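Putative NADH-flavin reductase (PDB 3H2S) binds NADPH in a Rossmann-type fold and probably acts as an NAD(P)H-dependent oxidoreductase, its natural substrate not being established. Local coordinates at residues Ser91-Ser96 against Ala149-Ile154; Ala58-Val63 against Thr87-Leu92. One frame throughout, in Å; residues are numbered along the deposited sequence.

Contact 1: Ser91-Ser96 against Ala149-Ile154; sequences SLLRNS and ANVNWI
Leu93, Arg94 and Ser96, on the type II turn that runs from Leu93 to Ser96, lie against Val151 and Asn152 without any direct hydrogen bond, the backbones coming closest where the CA atoms of Arg94 and Val151 lie 6.4 Å apart. Two connections that enter neighbouring strands are joined here by a small apolar touch, centred on Val151, and a bridging water. The two methyls of Val151 divide the work. CG1, anti to the backbone N (chi1 164°), rests against CB of Leu93 at 4.1 Å, while CG2 approaches the carbonyl O of Leu93 and lies 3.8 Å from NH1 of Arg94. The arginine chain, bent at chi2 (-69°), returns from a CB that points away from the valine and crosses it at about a right angle, the methyl meeting the guanidinium obliquely. This apolar neighbour leaves the charge to be answered elsewhere: NE of Arg94 forms a salt bridge with Asp84 of the second subunit, so the same side chain touches Val151 and reaches across to the second subunit.

Farther along, a water bridges the backbones, donating to O of Ser96 at 2.8 Å and accepting from N of Asn152 at 2.8 Å. Asn152 stands at the centre of an inverse gamma turn, and its ND2, 4.2 Å from O of Ser96, is hydrogen-bonded instead to the backbone O of Asp97. Beyond the water, direct backbone bonding takes over, Asn152 and Ile154 pairing with Ala100. The contact therefore joins the two connections just ahead of adjacent parallel strands 99-103 and 153-158, at the point where these helix-to-strand connections converge, as expected of consecutive beta-alpha-beta units in a Rossmann-type fold.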
loop_
_atom_site.group_PDB
_atom_site.type_symbol
_atom_site.label_atom_id
_atom_site.label_comp_id
_atom_site.label_asym_id
_atom_site.label_seq_id
_atom_site.Cartn_x
_atom_site.Cartn_y
_atom_site.Cartn_z
ATOM N N SER A 91 4.443 1.403 6.282
ATOM C CA SER A 91 5.630 0.569 6.139
ATOM C C SER A 91 6.719 0.952 7.133
ATOM O O SER A 91 7.577 0.132 7.463
ATOM C CB SER A 91 6.167 0.632 4.710
ATOM O OG SER A 91 6.942 1.804 4.499
ATOM N N LEU A 92 6.650 2.181 7.652
ATOM C CA LEU A 92 7.648 2.668 8.613
ATOM C C LEU A 92 7.225 2.355 10.043
ATOM O O LEU A 92 7.968 2.619 10.984
ATOM C CB LEU A 92 7.834 4.185 8.474
ATOM C CG LEU A 92 8.151 4.727 7.081
ATOM C CD1 LEU A 92 8.225 6.251 7.106
ATOM C CD2 LEU A 92 9.479 4.127 6.599
ATOM N N LEU A 93 5.990 1.898 10.215
ATOM C CA LEU A 93 5.466 1.680 11.556
ATOM C C LEU A 93 5.390 0.214 11.976
ATOM O O LEU A 93 4.830 -0.102 13.021
ATOM C CB LEU A 93 4.105 2.350 11.701
ATOM C CG LEU A 93 4.095 3.824 11.299
ATOM C CD1 LEU A 93 2.714 4.373 11.480
ATOM C CD2 LEU A 93 5.116 4.601 12.127
ATOM N N ARG A 94 5.995 -0.672 11.194
ATOM C CA ARG A 94 5.961 -2.093 11.512
ATOM C C ARG A 94 6.723 -2.368 12.809
ATOM O O ARG A 94 7.801 -1.837 13.020
ATOM C CB ARG A 94 6.558 -2.902 10.359
ATOM C CG ARG A 94 5.848 -2.624 9.028
ATOM C CD ARG A 94 4.425 -3.176 9.045
ATOM N NE ARG A 94 3.820 -3.078 7.714
ATOM C CZ ARG A 94 2.562 -3.379 7.435
ATOM N NH1 ARG A 94 1.746 -3.769 8.408
ATOM N NH2 ARG A 94 2.103 -3.221 6.196
ATOM N N ASN A 95 6.120 -3.146 13.698
ATOM C CA ASN A 95 6.699 -3.398 15.021
ATOM C C ASN A 95 7.075 -2.130 15.807
ATOM O O ASN A 95 8.155 -2.049 16.391
ATOM C CB ASN A 95 7.911 -4.322 14.905
ATOM C CG ASN A 95 7.552 -5.679 14.323
ATOM O OD1 ASN A 95 6.541 -6.286 14.706
ATOM N ND2 ASN A 95 8.349 -6.137 13.355
ATOM N N SER A 96 6.191 -1.141 15.797
ATOM C CA SER A 96 6.374 0.069 16.599
ATOM C C SER A 96 5.064 0.406 17.299
ATOM O O SER A 96 3.983 0.079 16.804
ATOM C CB SER A 96 6.814 1.236 15.709
ATOM O OG SER A 96 6.689 2.487 16.371
ATOM N N ALA A 149 -3.524 -5.231 10.806
ATOM C CA ALA A 149 -4.065 -5.509 12.139
ATOM C C ALA A 149 -3.063 -5.230 13.249
ATOM O O ALA A 149 -3.412 -5.271 14.426
ATOM C CB ALA A 149 -4.528 -6.934 12.221
ATOM N N ASN A 150 -1.794 -5.081 12.884
ATOM C CA ASN A 150 -0.717 -4.996 13.863
ATOM C C ASN A 150 0.030 -3.651 13.849
ATOM O O ASN A 150 1.145 -3.539 14.347
ATOM C CB ASN A 150 0.254 -6.155 13.648
ATOM C CG ASN A 150 -0.450 -7.504 13.657
ATOM O OD1 ASN A 150 -0.389 -8.258 12.683
ATOM N ND2 ASN A 150 -1.204 -7.770 14.723
ATOM N N VAL A 151 -0.646 -2.611 13.380
ATOM C CA VAL A 151 -0.119 -1.260 13.425
ATOM C C VAL A 151 -1.133 -0.402 14.154
ATOM O O VAL A 151 -2.350 -0.658 14.058
ATOM C CB VAL A 151 0.126 -0.712 11.980
ATOM C CG1 VAL A 151 0.304 0.808 11.981
ATOM C CG2 VAL A 151 1.372 -1.388 11.379
ATOM N N ASN A 152 -0.660 0.580 14.927
ATOM C CA ASN A 152 -1.587 1.409 15.712
ATOM C C ASN A 152 -2.154 2.588 14.912
ATOM O O ASN A 152 -1.875 3.756 15.216
ATOM C CB ASN A 152 -0.951 1.898 17.023
ATOM C CG ASN A 152 -0.735 0.769 18.016
ATOM O OD1 ASN A 152 -1.516 -0.186 18.074
ATOM N ND2 ASN A 152 0.326 0.874 18.805
ATOM N N TRP A 153 -2.889 2.279 13.853
ATOM C CA TRP A 153 -3.464 3.327 13.014
ATOM C C TRP A 153 -4.860 3.695 13.492
ATOM O O TRP A 153 -5.489 2.940 14.230
ATOM C CB TRP A 153 -3.483 2.912 11.537
ATOM C CG TRP A 153 -4.304 1.688 11.245
ATOM C CD1 TRP A 153 -3.852 0.399 11.148
ATOM C CD2 TRP A 153 -5.728 1.626 11.073
ATOM N NE1 TRP A 153 -4.898 -0.446 10.876
ATOM C CE2 TRP A 153 -6.054 0.287 10.795
ATOM C CE3 TRP A 153 -6.740 2.596 10.980
ATOM C CZ2 TRP A 153 -7.360 -0.122 10.542
ATOM C CZ3 TRP A 153 -8.036 2.181 10.716
ATOM C CH2 TRP A 153 -8.326 0.844 10.483
ATOM N N ILE A 154 -5.265 4.926 13.195
ATOM C CA ILE A 154 -6.592 5.410 13.514
ATOM C C ILE A 154 -7.088 6.220 12.308
ATOM O O ILE A 154 -6.365 7.057 11.773
ATOM C CB ILE A 154 -6.586 6.323 14.755
ATOM C CG1 ILE A 154 -6.118 5.571 16.006
ATOM C CG2 ILE A 154 -7.980 6.920 15.001
ATOM C CD1 ILE A 154 -5.723 6.511 17.146
HETATM O O HOH W 1 2.072 1.307 15.248
#

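Contact 2: Ala58-Val63 against Thr87-Leu92; sequences ADLDSV and THLVSL
Leu60 reaches across to Leu89 and Leu92, and the whole contact depends on how far a single leucine can extend from a short helix. Its CB points toward helix 80-91 but touches neither Leu89 nor Leu92; it serves to carry the branch across, since the backbones stay well separated, with 7.8 Å between the CA atoms of Leu60 and Leu92. With CG set anti to the carbonyl carbon (chi1 -77°), the isobutyl group is directed at the other segment. CG then divides the chain, and it is the CD1 branch that makes the contact, whereas CD2 makes no contact with the 87-92 segment. CD1 of Leu60 meets CD1 of Leu89 at 3.6 Å, a close methyl-to-methyl approach, and CD1 of Leu92 at 4.1 Å. Both partners cross the Leu60 chain at about a right angle, so the touching is done by branch ends and not by chains lying alongside each other.

The two partners arrive differently. Leu89 leaves its helix with CB directed to one side, and a chi1 of -176° brings its branch round to Leu60. Leu92 points toward Leu60 from the start, and its CG also sits over one face of the His88 ring, offset toward the rim. Near this helix end, OG of Ser91 donates to O of His88 at 2.6 Å, tilted 21° from the carbonyl plane, which gives that carbonyl a side-chain partner. NE2 of His88 bonds to the backbone O of Leu55, tying the loop before helix 57-60 to helix 80-91.

Leu60 and Leu89 both also pack on Val66 of strand 65-68. Helix 57-60 and helix 80-91 with the residue just after it thus meet through leucines over the same side of the parallel part of the sheet, the layered helix-on-sheet packing of a Rossmann-type fold.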
loop_
_atom_site.group_PDB
_atom_site.type_symbol
_atom_site.label_atom_id
_atom_site.label_comp_id
_atom_site.label_asym_id
_atom_site.label_seq_id
_atom_site.Cartn_x
_atom_site.Cartn_y
_atom_site.Cartn_z
ATOM N N ALA A 58 14.298 5.919 10.534
ATOM C CA ALA A 58 15.076 6.779 11.420
ATOM C C ALA A 58 14.448 8.160 11.639
ATOM O O ALA A 58 14.512 8.707 12.749
ATOM C CB ALA A 58 16.515 6.911 10.919
ATOM N N ASP A 59 13.881 8.741 10.581
ATOM C CA ASP A 59 13.211 10.040 10.687
ATOM C C ASP A 59 12.137 10.013 11.767
ATOM O O ASP A 59 11.793 11.050 12.340
ATOM C CB ASP A 59 12.577 10.450 9.344
ATOM C CG ASP A 59 13.606 10.827 8.296
ATOM O OD1 ASP A 59 14.700 11.299 8.676
ATOM O OD2 ASP A 59 13.342 10.586 7.089
ATOM N N LEU A 60 11.513 8.852 11.937
ATOM C CA LEU A 60 10.323 8.735 12.766
ATOM C C LEU A 60 10.583 8.077 14.121
ATOM O O LEU A 60 9.660 7.892 14.902
ATOM C CB LEU A 60 9.214 7.978 12.025
ATOM C CG LEU A 60 8.428 8.741 10.956
ATOM C CD1 LEU A 60 7.136 8.023 10.613
ATOM C CD2 LEU A 60 8.154 10.170 11.385
ATOM N N ASP A 61 11.820 7.682 14.394
ATOM C CA ASP A 61 12.056 6.850 15.573
ATOM C C ASP A 61 11.992 7.609 16.897
ATOM O O ASP A 61 11.665 7.028 17.935
ATOM C CB ASP A 61 13.347 6.037 15.458
ATOM C CG ASP A 61 13.248 4.688 16.164
ATOM O OD1 ASP A 61 12.177 4.396 16.747
ATOM O OD2 ASP A 61 14.233 3.916 16.133
ATOM N N SER A 62 12.188 8.921 16.844
ATOM C CA SER A 62 12.023 9.742 18.038
ATOM C C SER A 62 10.570 10.146 18.308
ATOM O O SER A 62 10.274 10.743 19.350
ATOM C CB SER A 62 12.917 10.983 17.980
ATOM O OG SER A 62 12.460 11.882 16.988
ATOM N N VAL A 63 9.675 9.876 17.364
ATOM C CA VAL A 63 8.290 10.344 17.498
ATOM C C VAL A 63 7.348 9.279 18.089
ATOM O O VAL A 63 7.508 8.077 17.846
ATOM C CB VAL A 63 7.724 10.910 16.173
ATOM C CG1 VAL A 63 8.745 11.829 15.489
ATOM C CG2 VAL A 63 7.307 9.796 15.265
ATOM N N THR A 87 0.482 4.076 2.478
ATOM C CA THR A 87 1.190 2.793 2.426
ATOM C C THR A 87 2.631 2.996 2.873
ATOM O O THR A 87 3.210 2.132 3.528
ATOM C CB THR A 87 1.175 2.158 1.013
ATOM O OG1 THR A 87 1.896 2.998 0.093
ATOM C CG2 THR A 87 -0.280 1.944 0.497
ATOM N N HIS A 88 3.232 4.120 2.480
ATOM C CA HIS A 88 4.613 4.381 2.870
ATOM C C HIS A 88 4.706 4.562 4.382
ATOM O O HIS A 88 5.608 4.014 5.033
ATOM C CB HIS A 88 5.172 5.623 2.158
ATOM C CG HIS A 88 6.626 5.855 2.431
ATOM N ND1 HIS A 88 7.584 4.907 2.147
ATOM C CD2 HIS A 88 7.255 6.826 3.140
ATOM C CE1 HIS A 88 8.762 5.335 2.573
ATOM N NE2 HIS A 88 8.584 6.478 3.210
ATOM N N LEU A 89 3.825 5.393 4.933
ATOM C CA LEU A 89 3.816 5.611 6.392
ATOM C C LEU A 89 3.648 4.310 7.186
ATOM O O LEU A 89 4.374 4.055 8.152
ATOM C CB LEU A 89 2.724 6.614 6.788
ATOM C CG LEU A 89 2.699 6.966 8.285
ATOM C CD1 LEU A 89 4.095 7.316 8.832
ATOM C CD2 LEU A 89 1.702 8.087 8.585
ATOM N N VAL A 90 2.646 3.517 6.814
ATOM C CA VAL A 90 2.445 2.205 7.430
ATOM C C VAL A 90 3.711 1.340 7.386
ATOM O O VAL A 90 4.073 0.691 8.376
ATOM C CB VAL A 90 1.231 1.453 6.813
ATOM C CG1 VAL A 90 1.212 -0.021 7.265
ATOM C CG2 VAL A 90 -0.079 2.147 7.230
ATOM N N SER A 91 4.443 1.403 6.282
ATOM C CA SER A 91 5.630 0.569 6.139
ATOM C C SER A 91 6.719 0.952 7.133
ATOM O O SER A 91 7.577 0.132 7.463
ATOM C CB SER A 91 6.167 0.632 4.710
ATOM O OG SER A 91 6.942 1.804 4.499
ATOM N N LEU A 92 6.650 2.181 7.652
ATOM C CA LEU A 92 7.648 2.668 8.613
ATOM C C LEU A 92 7.225 2.355 10.043
ATOM O O LEU A 92 7.968 2.619 10.984
ATOM C CB LEU A 92 7.834 4.185 8.474
ATOM C CG LEU A 92 8.151 4.727 7.081
ATOM C CD1 LEU A 92 8.225 6.251 7.106
ATOM C CD2 LEU A 92 9.479 4.127 6.599
#

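How the contacts relate
Contacts 1 and 2 follow one another along the chain and share Ser91 and Leu92, where helix 80-91 gives way to the loop before strand 99-103. Their centres are 9 Å apart, and they touch directly, CD2 of Leu93 lying 4.3 Å from CD1 of Leu60. Apolar packing thus runs from helix 57-60 past the helix end to the approach to strand 153-158. Neither contact forms the NADPH pocket: contact 1 lies away from the cofactor-binding residues, and in contact 2 the side chain of Leu89 is about 12 Å from the bound cofactor and about 7 Å from that of Leu70, a cofactor-binding residue. Arg94 of contact 1, and Thr87 and Ser91 of segment 87-92, lie against the second subunit.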